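Local coordinates for Sso-CP2 metallo-carboxypetidase (Sulfolobus solfataricus, PDB 4MMO), which is a zinc-dependent hydrolase of the M20 peptidase family that probably acts as a carboxypeptidase, releasing residues from the C-terminal end of peptides, at residues 16-21 with 137-142; 50-55 with 70-75; 102-107 with 161-166; 132-137 with 142-147; 8-13 with 28-33. All coordinates share one frame; numbering follows the deposited sequence.

Contact 1. Residues 16-21 with 137-142; sequences SISATG and EEIGSV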
# COMPACT_ATOMS: atom_id res chain seq x y z
N SER A 16 -17.14 5.68 22.02
CA SER A 16 -15.97 5.39 22.84
C SER A 16 -14.95 4.69 21.95
O SER A 16 -14.47 3.60 22.27
CB SER A 16 -16.35 4.51 24.03
OG SER A 16 -17.19 3.45 23.61
N ILE A 17 -14.65 5.32 20.83
CA ILE A 17 -13.67 4.79 19.91
C ILE A 17 -12.29 5.05 20.49
O ILE A 17 -11.87 6.20 20.64
CB ILE A 17 -13.81 5.43 18.52
CG1 ILE A 17 -15.25 5.29 18.03
CG2 ILE A 17 -12.84 4.78 17.54
CD1 ILE A 17 -15.55 6.02 16.74
N SER A 18 -11.59 3.98 20.85
CA SER A 18 -10.27 4.10 21.46
C SER A 18 -9.21 4.47 20.43
O SER A 18 -8.18 5.04 20.77
CB SER A 18 -9.89 2.79 22.16
OG SER A 18 -10.04 1.69 21.29
N ALA A 19 -9.47 4.13 19.17
CA ALA A 19 -8.54 4.42 18.09
C ALA A 19 -8.30 5.92 17.95
O ALA A 19 -7.18 6.34 17.65
CB ALA A 19 -9.06 3.85 16.78
N THR A 20 -9.35 6.71 18.17
CA THR A 20 -9.27 8.16 18.07
C THR A 20 -9.33 8.82 19.45
O THR A 20 -8.81 9.91 19.65
CB THR A 20 -10.42 8.72 17.20
OG1 THR A 20 -11.68 8.44 17.82
CG2 THR A 20 -10.39 8.11 15.81
N GLY A 21 -9.96 8.13 20.39
CA GLY A 21 -10.13 8.65 21.74
C GLY A 21 -11.49 9.30 21.92
O GLY A 21 -11.79 9.86 22.98
N GLU A 137 -8.85 -2.11 24.65
CA GLU A 137 -8.84 -3.47 24.12
C GLU A 137 -8.74 -3.48 22.60
O GLU A 137 -8.06 -4.32 22.02
CB GLU A 137 -10.09 -4.23 24.57
CG GLU A 137 -9.97 -5.75 24.39
CD GLU A 137 -10.27 -6.23 22.98
OE1 GLU A 137 -11.03 -5.55 22.26
OE2 GLU A 137 -9.74 -7.29 22.60
N GLU A 138 -9.42 -2.53 21.96
CA GLU A 138 -9.45 -2.45 20.51
C GLU A 138 -8.15 -1.90 19.92
O GLU A 138 -7.95 -1.95 18.71
CB GLU A 138 -10.63 -1.59 20.05
CG GLU A 138 -11.99 -2.11 20.50
CD GLU A 138 -12.36 -3.42 19.84
OE1 GLU A 138 -11.58 -3.92 19.00
OE2 GLU A 138 -13.44 -3.96 20.17
N ILE A 139 -7.28 -1.37 20.78
CA ILE A 139 -5.96 -0.89 20.36
C ILE A 139 -4.84 -1.66 21.05
O ILE A 139 -3.77 -1.12 21.32
CB ILE A 139 -5.79 0.63 20.61
CG1 ILE A 139 -5.95 0.96 22.09
CG2 ILE A 139 -6.80 1.41 19.78
CD1 ILE A 139 -5.54 2.37 22.45
N GLY A 140 -5.10 -2.93 21.36
CA GLY A 140 -4.07 -3.82 21.85
C GLY A 140 -3.78 -3.77 23.34
O GLY A 140 -2.82 -4.39 23.80
N SER A 141 -4.60 -3.05 24.10
CA SER A 141 -4.45 -2.97 25.56
C SER A 141 -3.04 -2.53 25.94
O SER A 141 -2.43 -3.08 26.86
CB SER A 141 -4.75 -4.33 26.21
OG SER A 141 -6.03 -4.82 25.83
N VAL A 142 -2.53 -1.53 25.22
CA VAL A 142 -1.14 -1.10 25.34
C VAL A 142 -0.74 -0.79 26.78
O VAL A 142 0.33 -1.22 27.23
CB VAL A 142 -0.86 0.14 24.47
CG1 VAL A 142 0.58 0.62 24.63
CG2 VAL A 142 -1.14 -0.17 23.01

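Contact 2. Residues 50-55 with 70-75; sequences GHPVVY and NHYDVQ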
# COMPACT_ATOMS: atom_id res chain seq x y z
N GLY A 50 -2.57 5.77 29.52
CA GLY A 50 -3.54 6.07 28.47
C GLY A 50 -4.95 6.14 29.01
O GLY A 50 -5.21 6.78 30.04
N HIS A 51 -5.88 5.48 28.33
CA HIS A 51 -7.29 5.52 28.72
C HIS A 51 -7.48 4.90 30.11
O HIS A 51 -6.75 3.99 30.50
CB HIS A 51 -8.14 4.80 27.67
CG HIS A 51 -7.97 5.35 26.29
ND1 HIS A 51 -7.65 6.67 26.06
CD2 HIS A 51 -8.08 4.76 25.08
CE1 HIS A 51 -7.57 6.87 24.75
NE2 HIS A 51 -7.82 5.74 24.14
N PRO A 52 -8.47 5.41 30.86
CA PRO A 52 -8.62 4.99 32.26
C PRO A 52 -9.31 3.64 32.40
O PRO A 52 -9.96 3.16 31.47
CB PRO A 52 -9.51 6.09 32.85
CG PRO A 52 -10.37 6.50 31.71
CD PRO A 52 -9.52 6.36 30.46
N VAL A 53 -9.15 3.04 33.58
CA VAL A 53 -9.75 1.75 33.90
C VAL A 53 -10.82 1.95 34.97
O VAL A 53 -10.60 2.66 35.95
CB VAL A 53 -8.67 0.76 34.41
CG1 VAL A 53 -9.30 -0.43 35.12
CG2 VAL A 53 -7.81 0.29 33.25
N VAL A 54 -11.98 1.33 34.77
CA VAL A 54 -13.02 1.32 35.80
C VAL A 54 -12.88 0.06 36.64
O VAL A 54 -12.88 -1.05 36.11
CB VAL A 54 -14.43 1.36 35.20
CG1 VAL A 54 -15.47 1.49 36.30
CG2 VAL A 54 -14.56 2.50 34.21
N TYR A 55 -12.77 0.24 37.95
CA TYR A 55 -12.62 -0.86 38.87
C TYR A 55 -13.67 -0.80 39.97
O TYR A 55 -14.06 0.29 40.41
CB TYR A 55 -11.22 -0.86 39.50
CG TYR A 55 -11.04 -1.94 40.53
CD1 TYR A 55 -10.77 -3.25 40.16
CD2 TYR A 55 -11.14 -1.66 41.89
CE1 TYR A 55 -10.61 -4.24 41.10
CE2 TYR A 55 -10.98 -2.65 42.84
CZ TYR A 55 -10.71 -3.94 42.44
OH TYR A 55 -10.55 -4.94 43.38
N ASN A 70 -14.02 -6.85 31.09
CA ASN A 70 -14.71 -6.39 29.89
C ASN A 70 -14.03 -5.11 29.40
O ASN A 70 -13.18 -4.57 30.08
CB ASN A 70 -16.19 -6.15 30.17
CG ASN A 70 -16.98 -7.43 30.35
OD1 ASN A 70 -17.34 -7.79 31.47
ND2 ASN A 70 -17.25 -8.12 29.25
N HIS A 71 -14.41 -4.64 28.22
CA HIS A 71 -13.86 -3.37 27.72
C HIS A 71 -14.96 -2.48 27.18
O HIS A 71 -15.85 -2.94 26.45
CB HIS A 71 -12.78 -3.61 26.67
CG HIS A 71 -13.26 -4.30 25.43
ND1 HIS A 71 -13.88 -3.63 24.41
CD2 HIS A 71 -13.21 -5.60 25.07
CE1 HIS A 71 -14.19 -4.49 23.45
NE2 HIS A 71 -13.79 -5.69 23.83
N TYR A 72 -14.91 -1.20 27.55
CA TYR A 72 -15.94 -0.24 27.17
C TYR A 72 -15.63 0.47 25.86
O TYR A 72 -16.49 1.16 25.31
CB TYR A 72 -16.18 0.77 28.30
CG TYR A 72 -14.99 1.63 28.66
CD1 TYR A 72 -14.74 2.83 27.99
CD2 TYR A 72 -14.12 1.25 29.67
CE1 TYR A 72 -13.65 3.62 28.33
CE2 TYR A 72 -13.03 2.03 30.01
CZ TYR A 72 -12.80 3.21 29.34
OH TYR A 72 -11.72 3.99 29.68
N ASP A 73 -14.42 0.30 25.35
CA ASP A 73 -14.05 0.90 24.07
C ASP A 73 -14.55 0.04 22.92
O ASP A 73 -14.70 -1.17 23.07
CB ASP A 73 -12.54 1.11 23.96
CG ASP A 73 -11.76 -0.20 23.98
OD1 ASP A 73 -11.99 -1.01 24.90
OD2 ASP A 73 -10.93 -0.43 23.07
N VAL A 74 -14.80 0.68 21.78
CA VAL A 74 -15.32 0.01 20.59
C VAL A 74 -14.47 0.30 19.37
O VAL A 74 -13.63 1.20 19.38
CB VAL A 74 -16.76 0.45 20.30
CG1 VAL A 74 -17.68 0.03 21.43
CG2 VAL A 74 -16.83 1.97 20.09
N GLN A 75 -14.70 -0.46 18.30
CA GLN A 75 -13.99 -0.25 17.04
C GLN A 75 -14.48 1.02 16.35
O GLN A 75 -15.60 1.48 16.61
CB GLN A 75 -14.22 -1.44 16.11
CG GLN A 75 -13.39 -2.68 16.44
CD GLN A 75 -12.10 -2.75 15.64
OE1 GLN A 75 -12.08 -2.49 14.44
NE2 GLN A 75 -11.01 -3.10 16.31

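Contact 3. Residues 102-107 with 161-166; sequences ASDNKG and IMEGAG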
# COMPACT_ATOMS: atom_id res chain seq x y z
N ALA A 102 -22.44 -3.24 20.21
CA ALA A 102 -23.57 -4.01 20.71
C ALA A 102 -23.12 -5.43 21.11
O ALA A 102 -23.48 -5.93 22.17
CB ALA A 102 -24.66 -4.06 19.67
N SER A 103 -22.32 -6.04 20.25
CA SER A 103 -21.77 -7.36 20.47
C SER A 103 -20.42 -7.28 21.18
O SER A 103 -20.20 -7.95 22.19
CB SER A 103 -21.62 -8.08 19.14
OG SER A 103 -21.01 -9.35 19.31
N ASP A 104 -19.52 -6.46 20.64
CA ASP A 104 -18.16 -6.31 21.14
C ASP A 104 -17.97 -4.88 21.64
O ASP A 104 -17.65 -4.01 20.84
CB ASP A 104 -17.18 -6.60 19.99
CG ASP A 104 -15.71 -6.41 20.38
OD1 ASP A 104 -15.40 -6.38 21.59
OD2 ASP A 104 -14.87 -6.31 19.47
N ASN A 105 -18.13 -4.61 22.94
CA ASN A 105 -18.33 -5.60 24.01
C ASN A 105 -19.28 -5.05 25.08
O ASN A 105 -19.29 -5.51 26.22
CB ASN A 105 -16.95 -5.93 24.62
CG ASN A 105 -17.01 -6.98 25.72
OD1 ASN A 105 -16.46 -6.78 26.81
ND2 ASN A 105 -17.68 -8.10 25.45
N LYS A 106 -20.11 -4.07 24.71
CA LYS A 106 -20.96 -3.38 25.69
C LYS A 106 -22.18 -4.19 26.14
O LYS A 106 -22.55 -4.14 27.31
CB LYS A 106 -21.43 -2.03 25.14
CG LYS A 106 -20.31 -1.02 24.95
CD LYS A 106 -20.87 0.32 24.53
CE LYS A 106 -19.77 1.37 24.38
NZ LYS A 106 -20.32 2.66 23.88
N GLY A 107 -22.82 -4.87 25.20
CA GLY A 107 -23.98 -5.69 25.52
C GLY A 107 -23.63 -6.76 26.55
O GLY A 107 -24.32 -6.92 27.56
N ILE A 161 -12.98 -14.40 34.23
CA ILE A 161 -13.68 -14.54 32.96
C ILE A 161 -13.35 -13.34 32.07
O ILE A 161 -13.40 -12.18 32.50
CB ILE A 161 -15.21 -14.73 33.13
CG1 ILE A 161 -15.86 -13.53 33.82
CG2 ILE A 161 -15.48 -16.02 33.92
CD1 ILE A 161 -17.37 -13.54 33.73
N MET A 162 -12.99 -13.62 30.82
CA MET A 162 -12.59 -12.59 29.88
C MET A 162 -13.82 -11.93 29.27
O MET A 162 -14.92 -12.08 29.80
CB MET A 162 -11.66 -13.18 28.82
CG MET A 162 -10.37 -13.74 29.38
SD MET A 162 -9.43 -12.56 30.38
CE MET A 162 -9.08 -11.30 29.14
N GLU A 163 -13.64 -11.20 28.17
CA GLU A 163 -14.70 -10.33 27.66
C GLU A 163 -15.96 -11.12 27.27
O GLU A 163 -17.07 -10.59 27.31
CB GLU A 163 -14.20 -9.45 26.50
CG GLU A 163 -14.24 -10.06 25.10
CD GLU A 163 -13.95 -9.04 23.99
OE1 GLU A 163 -14.85 -8.78 23.17
OE2 GLU A 163 -12.85 -8.47 23.94
N GLY A 164 -15.77 -12.39 26.93
CA GLY A 164 -16.89 -13.26 26.61
C GLY A 164 -16.89 -13.72 25.16
O GLY A 164 -15.97 -13.41 24.40
N ALA A 165 -17.92 -14.47 24.79
CA ALA A 165 -18.01 -15.05 23.46
C ALA A 165 -19.47 -15.20 23.06
O ALA A 165 -20.30 -15.61 23.86
CB ALA A 165 -17.32 -16.41 23.44
N GLY A 166 -19.77 -14.86 21.81
CA GLY A 166 -21.14 -14.90 21.32
C GLY A 166 -21.56 -16.28 20.85
O GLY A 166 -20.82 -17.26 20.99
O HOH W 1 -17.17 -9.55 22.48

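Contact 4. Residues 132-137 with 142-147; sequences LYEGEE and VNLEDY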
# COMPACT_ATOMS: atom_id res chain seq x y z
N LEU A 132 -13.15 -5.27 36.23
CA LEU A 132 -12.06 -4.54 35.59
C LEU A 132 -12.41 -4.24 34.15
O LEU A 132 -12.32 -5.11 33.28
CB LEU A 132 -10.75 -5.33 35.67
CG LEU A 132 -9.48 -4.55 35.32
CD1 LEU A 132 -9.25 -3.46 36.34
CD2 LEU A 132 -8.27 -5.47 35.25
N TYR A 133 -12.81 -3.00 33.90
CA TYR A 133 -13.19 -2.55 32.57
C TYR A 133 -12.14 -1.60 32.00
O TYR A 133 -11.93 -0.51 32.53
CB TYR A 133 -14.53 -1.83 32.63
CG TYR A 133 -15.66 -2.63 33.23
CD1 TYR A 133 -15.72 -4.01 33.06
CD2 TYR A 133 -16.66 -2.02 33.96
CE1 TYR A 133 -16.76 -4.75 33.60
CE2 TYR A 133 -17.69 -2.74 34.51
CZ TYR A 133 -17.74 -4.11 34.33
OH TYR A 133 -18.77 -4.84 34.88
N GLU A 134 -11.48 -2.01 30.91
CA GLU A 134 -10.47 -1.17 30.26
C GLU A 134 -11.05 -0.47 29.02
O GLU A 134 -12.14 -0.81 28.56
CB GLU A 134 -9.23 -1.98 29.87
CG GLU A 134 -9.41 -2.92 28.66
CD GLU A 134 -8.11 -3.14 27.90
OE1 GLU A 134 -7.32 -2.18 27.76
OE2 GLU A 134 -7.88 -4.27 27.43
N GLY A 135 -10.29 0.48 28.49
CA GLY A 135 -10.72 1.27 27.35
C GLY A 135 -9.78 1.21 26.16
O GLY A 135 -9.85 2.06 25.28
N GLU A 136 -8.90 0.21 26.14
CA GLU A 136 -7.88 0.09 25.08
C GLU A 136 -7.83 -1.29 24.43
O GLU A 136 -6.86 -1.61 23.73
CB GLU A 136 -6.50 0.40 25.65
CG GLU A 136 -6.35 1.80 26.22
CD GLU A 136 -4.98 2.05 26.82
OE1 GLU A 136 -4.34 1.07 27.27
OE2 GLU A 136 -4.54 3.21 26.84
N GLU A 137 -8.85 -2.11 24.65
CA GLU A 137 -8.84 -3.47 24.12
C GLU A 137 -8.74 -3.48 22.60
O GLU A 137 -8.06 -4.32 22.02
CB GLU A 137 -10.09 -4.23 24.57
CG GLU A 137 -9.97 -5.75 24.39
CD GLU A 137 -10.27 -6.23 22.98
OE1 GLU A 137 -11.03 -5.55 22.26
OE2 GLU A 137 -9.74 -7.29 22.60
N VAL A 142 -2.53 -1.53 25.22
CA VAL A 142 -1.14 -1.10 25.34
C VAL A 142 -0.74 -0.79 26.78
O VAL A 142 0.33 -1.22 27.23
CB VAL A 142 -0.86 0.14 24.47
CG1 VAL A 142 0.58 0.62 24.63
CG2 VAL A 142 -1.14 -0.17 23.01
N ASN A 143 -1.58 -0.06 27.50
CA ASN A 143 -1.25 0.38 28.85
C ASN A 143 -1.87 -0.45 29.97
O ASN A 143 -1.84 -0.04 31.13
CB ASN A 143 -1.64 1.85 29.02
CG ASN A 143 -0.87 2.76 28.09
OD1 ASN A 143 0.36 2.86 28.19
ND2 ASN A 143 -1.57 3.42 27.18
N LEU A 144 -2.42 -1.62 29.64
CA LEU A 144 -3.13 -2.42 30.64
C LEU A 144 -2.17 -3.18 31.56
O LEU A 144 -2.45 -3.34 32.75
CB LEU A 144 -4.10 -3.41 29.99
CG LEU A 144 -4.88 -4.28 30.98
CD1 LEU A 144 -5.72 -3.42 31.91
CD2 LEU A 144 -5.75 -5.29 30.25
N GLU A 145 -1.07 -3.67 31.01
CA GLU A 145 -0.12 -4.46 31.79
C GLU A 145 0.49 -3.63 32.91
O GLU A 145 0.58 -4.09 34.05
CB GLU A 145 0.98 -5.03 30.90
CG GLU A 145 1.98 -5.89 31.67
CD GLU A 145 3.01 -6.55 30.77
OE1 GLU A 145 2.91 -6.38 29.53
OE2 GLU A 145 3.91 -7.23 31.30
N ASP A 146 0.91 -2.40 32.59
CA ASP A 146 1.52 -1.52 33.58
C ASP A 146 0.59 -1.31 34.76
O ASP A 146 1.03 -1.27 35.91
CB ASP A 146 1.88 -0.17 32.95
CG ASP A 146 3.03 -0.26 31.97
OD1 ASP A 146 3.88 -1.16 32.13
OD2 ASP A 146 3.09 0.58 31.05
N TYR A 147 -0.70 -1.18 34.48
CA TYR A 147 -1.68 -1.03 35.54
C TYR A 147 -1.80 -2.30 36.39
O TYR A 147 -1.89 -2.24 37.61
CB TYR A 147 -3.05 -0.66 34.97
CG TYR A 147 -4.16 -0.88 35.96
CD1 TYR A 147 -4.38 0.02 36.99
CD2 TYR A 147 -4.98 -1.99 35.87
CE1 TYR A 147 -5.39 -0.18 37.91
CE2 TYR A 147 -5.99 -2.20 36.78
CZ TYR A 147 -6.19 -1.29 37.80
OH TYR A 147 -7.20 -1.50 38.71

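Contact 5. Residues 8-13 with 28-33; sequences LIEFLK and ANYLKE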
# COMPACT_ATOMS: atom_id res chain seq x y z
N LEU A 8 -28.80 -0.29 28.65
CA LEU A 8 -27.94 -0.75 27.57
C LEU A 8 -27.96 0.25 26.41
O LEU A 8 -26.91 0.61 25.88
CB LEU A 8 -28.35 -2.14 27.09
CG LEU A 8 -27.69 -2.63 25.79
CD1 LEU A 8 -26.17 -2.62 25.91
CD2 LEU A 8 -28.19 -4.02 25.43
N ILE A 9 -29.16 0.69 26.04
CA ILE A 9 -29.34 1.68 24.97
C ILE A 9 -28.57 2.96 25.30
O ILE A 9 -27.86 3.50 24.46
CB ILE A 9 -30.83 2.04 24.77
CG1 ILE A 9 -31.64 0.82 24.32
CG2 ILE A 9 -31.00 3.19 23.77
CD1 ILE A 9 -31.28 0.30 22.94
N GLU A 10 -28.73 3.43 26.53
CA GLU A 10 -28.03 4.61 27.01
C GLU A 10 -26.51 4.44 26.87
O GLU A 10 -25.81 5.35 26.43
CB GLU A 10 -28.41 4.87 28.47
CG GLU A 10 -27.78 6.09 29.11
CD GLU A 10 -28.22 6.27 30.55
OE1 GLU A 10 -28.20 5.27 31.31
OE2 GLU A 10 -28.60 7.40 30.92
N PHE A 11 -26.02 3.26 27.25
CA PHE A 11 -24.60 2.93 27.17
C PHE A 11 -24.13 2.96 25.72
O PHE A 11 -23.08 3.52 25.40
CB PHE A 11 -24.38 1.53 27.77
CG PHE A 11 -22.93 1.17 28.04
CD1 PHE A 11 -21.96 2.14 28.21
CD2 PHE A 11 -22.56 -0.17 28.14
CE1 PHE A 11 -20.64 1.79 28.47
CE2 PHE A 11 -21.25 -0.53 28.40
CZ PHE A 11 -20.29 0.45 28.56
N LEU A 12 -24.93 2.34 24.86
CA LEU A 12 -24.58 2.19 23.45
C LEU A 12 -24.57 3.51 22.68
O LEU A 12 -23.89 3.64 21.67
CB LEU A 12 -25.57 1.23 22.78
CG LEU A 12 -25.41 -0.27 23.08
CD1 LEU A 12 -26.57 -1.06 22.51
CD2 LEU A 12 -24.09 -0.79 22.53
N LYS A 13 -25.33 4.49 23.17
CA LYS A 13 -25.41 5.78 22.49
C LYS A 13 -24.16 6.61 22.72
O LYS A 13 -23.91 7.58 22.01
CB LYS A 13 -26.64 6.56 22.96
CG LYS A 13 -27.94 6.11 22.32
CD LYS A 13 -29.13 6.77 22.99
CE LYS A 13 -30.41 6.55 22.21
NZ LYS A 13 -31.60 7.08 22.94
N ALA A 28 -16.19 6.11 30.27
CA ALA A 28 -15.60 5.58 31.50
C ALA A 28 -16.25 6.18 32.74
O ALA A 28 -16.45 5.49 33.73
CB ALA A 28 -14.10 5.84 31.52
N ASN A 29 -16.59 7.46 32.67
CA ASN A 29 -17.23 8.14 33.80
C ASN A 29 -18.67 7.69 33.98
O ASN A 29 -19.13 7.50 35.11
CB ASN A 29 -17.18 9.66 33.62
CG ASN A 29 -16.05 10.29 34.41
OD1 ASN A 29 -16.07 10.31 35.64
ND2 ASN A 29 -15.05 10.80 33.70
N TYR A 30 -19.39 7.55 32.87
CA TYR A 30 -20.75 7.05 32.90
C TYR A 30 -20.74 5.64 33.48
O TYR A 30 -21.55 5.29 34.34
CB TYR A 30 -21.34 7.05 31.49
CG TYR A 30 -22.57 6.18 31.35
CD1 TYR A 30 -23.83 6.68 31.63
CD2 TYR A 30 -22.46 4.86 30.93
CE1 TYR A 30 -24.96 5.89 31.50
CE2 TYR A 30 -23.59 4.06 30.79
CZ TYR A 30 -24.83 4.58 31.08
OH TYR A 30 -25.95 3.78 30.95
N LEU A 31 -19.80 4.83 33.00
CA LEU A 31 -19.72 3.43 33.42
C LEU A 31 -19.44 3.35 34.91
O LEU A 31 -20.10 2.59 35.62
CB LEU A 31 -18.65 2.68 32.62
CG LEU A 31 -18.59 1.16 32.81
CD1 LEU A 31 -19.95 0.49 32.54
CD2 LEU A 31 -17.52 0.57 31.90
N LYS A 32 -18.50 4.15 35.40
CA LYS A 32 -18.23 4.21 36.83
C LYS A 32 -19.51 4.53 37.60
O LYS A 32 -19.85 3.84 38.56
CB LYS A 32 -17.17 5.27 37.14
CG LYS A 32 -16.95 5.51 38.64
CD LYS A 32 -16.20 6.80 38.91
CE LYS A 32 -16.60 7.39 40.25
NZ LYS A 32 -15.44 7.90 41.04
N GLU A 33 -20.21 5.58 37.17
CA GLU A 33 -21.42 6.02 37.85
C GLU A 33 -22.50 4.96 37.80
O GLU A 33 -23.20 4.72 38.78
CB GLU A 33 -21.93 7.32 37.21
CG GLU A 33 -21.05 8.53 37.48
CD GLU A 33 -21.36 9.69 36.56
OE1 GLU A 33 -22.45 9.71 35.95
OE2 GLU A 33 -20.50 10.60 36.43

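Contact 1. Residues 16-21 with 137-142
Ser18 and Ile139 carry most of this small interface, and Glu138 adds its CB. The hydroxyl of Ser18 rests against carbon on two fronts: OG lies 3.6 Å from Glu138 CB and the same 3.6 Å from Ile139 CG2. Its polar need is met elsewhere, by a hydrogen bond to Asp73 OD2. That same carboxylate oxygen also accepts from Glu138 N, so one acceptor joins the two loops where no direct bond does. Ile139 reaches across with its short branch. With CG1 set between the backbone N and the carbonyl carbon (chi1 60°), CG2 faces Ser18 and approaches Ala19 N at 3.9 Å, while CD1 lies 4.1 Å from Ser18 O. Ala19 CB makes a looser apolar touch with Ile139 CG2. Glu138 bends at chi2 (-67°), which carries its carboxylate away from Ser18 to a hydrogen bond with Gln75 NE2 and into the neighbourhood of His71 and Asp104 at the zinc site. The contact thus joins the loop between helix 3-12 and helix 24-39, where Ser18 also touches Ile24, to the loop that runs from strand 128-134 to helix 144-149.

Contact 2. Residues 50-55 with 70-75
Tyr72 OH donates to Pro52 O across 2.6 Å, the one hydrogen bond across these segments. The acceptor lies at the edge of the phenol, in the ring plane; the hydroxyl is tilted 27° from the carbonyl plane. The proline ring meets the tyrosine side chain at about a right angle and lies close to the same hydroxyl oxygen, with Pro52 CD 3.3 Å from Tyr72 OH. What sends the ring this way is chi1 of 62°, which tucks CG over the tyrosine's own backbone. Val54 CG2 approaches Tyr72 CE2 obliquely at 4.5 Å, a light apolar touch. Tyr72 also lies against Thr27 and Ala28 of helix 24-39. With an alanine in place of Tyr72, Pro52 O would probably be left without its hydroxyl donor and a gap would be likely to open against Val54 and helix 24-39. One residue earlier, His71 ND1 donates to Asp73 O at 2.9 Å, in the plane of both ring and carbonyl, a bond that would help to fix the imidazole's rotation while NE2 binds zinc. Strands 53-58 and 65-71 are not neighbours in the sheet: strand 128-134 runs between them, pairing with Val54 through Tyr133, and the tyrosine side chain crosses beside the C-terminal end of that strand.

Contact 3. Residues 102-107 with 161-166
Asp104 and Glu163 bring carboxylate oxygens to within 2.9 Å of each other, Asp104 OD1 to Glu163 OE1, because both residues bind the same zinc ion; His71 is the third protein ligand of the zinc bound in this chain. The two carboxylate planes are turned 40° apart. Glu163 starts with CG folded over its backbone (chi1 85°), then runs extended, crossing Asn105 at a slant on its way to the metal. Asn105 follows a cis peptide bond after Asp104, and its CG stands opposite the backbone N (chi1 -178°), which points the amide at the Glu163 backbone. There Asn105 ND2 donates to Glu163 O at 3.2 Å, arriving from above the carbonyl plane, while Asn105 OD1 lies 3.5 Å from Glu163 CB. That oxygen has its own donors in Asn70 ND2 and His71 N, which brings one amide into contact with the backbones of two metal ligands. A water donates to Glu163 OE1 and makes weak bonds to Ser103 O and Asn105 ND2. The close approach of the two carboxylates is probably made tolerable by the zinc they share, and Asn105, a second-shell residue, is placed to hold the backbones of Glu163 and His71.

Contact 4. Residues 132-137 with 142-147
The carboxylate of Glu136 uses both oxygens on Asn143. Asn143 N donates to Glu136 OE1 at 3.0 Å, and Asn143 ND2 donates to Glu136 OE2, also at 3.0 Å and nearly straight (173°). Each oxygen is met on its syn side, a little out of the carboxylate plane; ND2, by contrast, has its acceptor in the plane of its own amide. The two flat groups are turned 43° against each other, and Asn143 CB comes to 3.3 Å from Glu136 OE1. Around the third flat group, the Tyr147 ring, Leu132 CD1 approaches obliquely, 3.5 Å from Tyr147 CE2, as the two side chains slide past each other in opposite directions. With CG anti to the carbonyl carbon (chi1 -61°) and the chain extended beyond it, Glu136 reaches Asn143, and OE2 takes a further bond from His51 N, so that three donors grip this buried carboxylate and would be expected to stabilise its charge. Between the polar and the apolar ends lie Glu134 and Leu144, crossing at about a right angle with Glu134 OE2 3.7 Å from Leu144 CD2. Glu134 has stronger partners beyond: its OE2 is hydrogen-bonded to Ser141 OG and Tyr69 OH. The arrangement is a strand-to-helix turn at the end of strand 128-134, and it fastens the intervening loop at both ends; that loop carries Glu137 and Glu138, zinc ligands seen in a structure of this protein although they hold no metal in this chain. Metal-site residues on loops after neighbouring parallel strands are characteristic of the alpha/beta catalytic domain of M20 peptidases.

Contact 5. Residues 8-13 with 28-33
Glu10 and Tyr30 supply the one hydrogen bond between these two segments: Tyr30 OH donates to Glu10 OE1 over 2.7 Å. The hydroxyl also has a weak bond to Thr7 O. Glu10 OE1 sits at the ring's edge, in its plane, whereas the hydroxyl comes from above the carboxylate plane, the two flat groups being steeply turned against each other. Glu10 is fully extended, with CG opposite the backbone N (chi1 -179°), and the chain crosses the phenol obliquely near its hydroxyl end, Glu10 CD 3.4 Å from Tyr30 CE1. The rings of Phe11 and Tyr30 are nearly parallel, 25° between planes, yet their centroids stand 5.8 Å apart and they hardly overlap; contact is made by Phe11 CD1 against Tyr30 CE2 at 3.6 Å. Apolar packing ends with Phe11 CZ and Leu31 CD1 at 4.0 Å. The helix segments run almost antiparallel, at 159°, and their axes come no nearer than 11.3 Å, a separation these large side chains bridge. A leucine in place of Tyr30 would probably leave Glu10 without its hydroxyl donor and Phe11 without its aromatic neighbour. Phe11 has a second partner in Lys106, cation-pi to the ring and hydrogen-bonded to Phe11 O. The chemistry is therefore mixed: a hydroxyl-carboxylate bond between two partly exposed residues, and a buried aromatic whose ring and carbonyl would both be expected to favour the lysine's charge.

From the N terminus, contact 5 closes first, folding helix 24-39 back along helix 3-12. Contact 1 opens in the loop between those helices and closes only at 137-142, so it crosses contact 5 and encloses contact 2, which joins strands 53-58 and 65-71. Contact 3 opens on helix 102-121 inside the span of contact 1 and closes beyond it, at 161-166; the two cross. Contact 4, a short closure from strand 128-134 to helix 144-149, is nested inside contact 3 and crosses contact 1, sharing Glu137 and Val142 with it. Contacts 1 to 4 thereby gather strand-end loops and the start of helix 102-121 round the zinc, and contact 5 packs the N-terminal helices nearby.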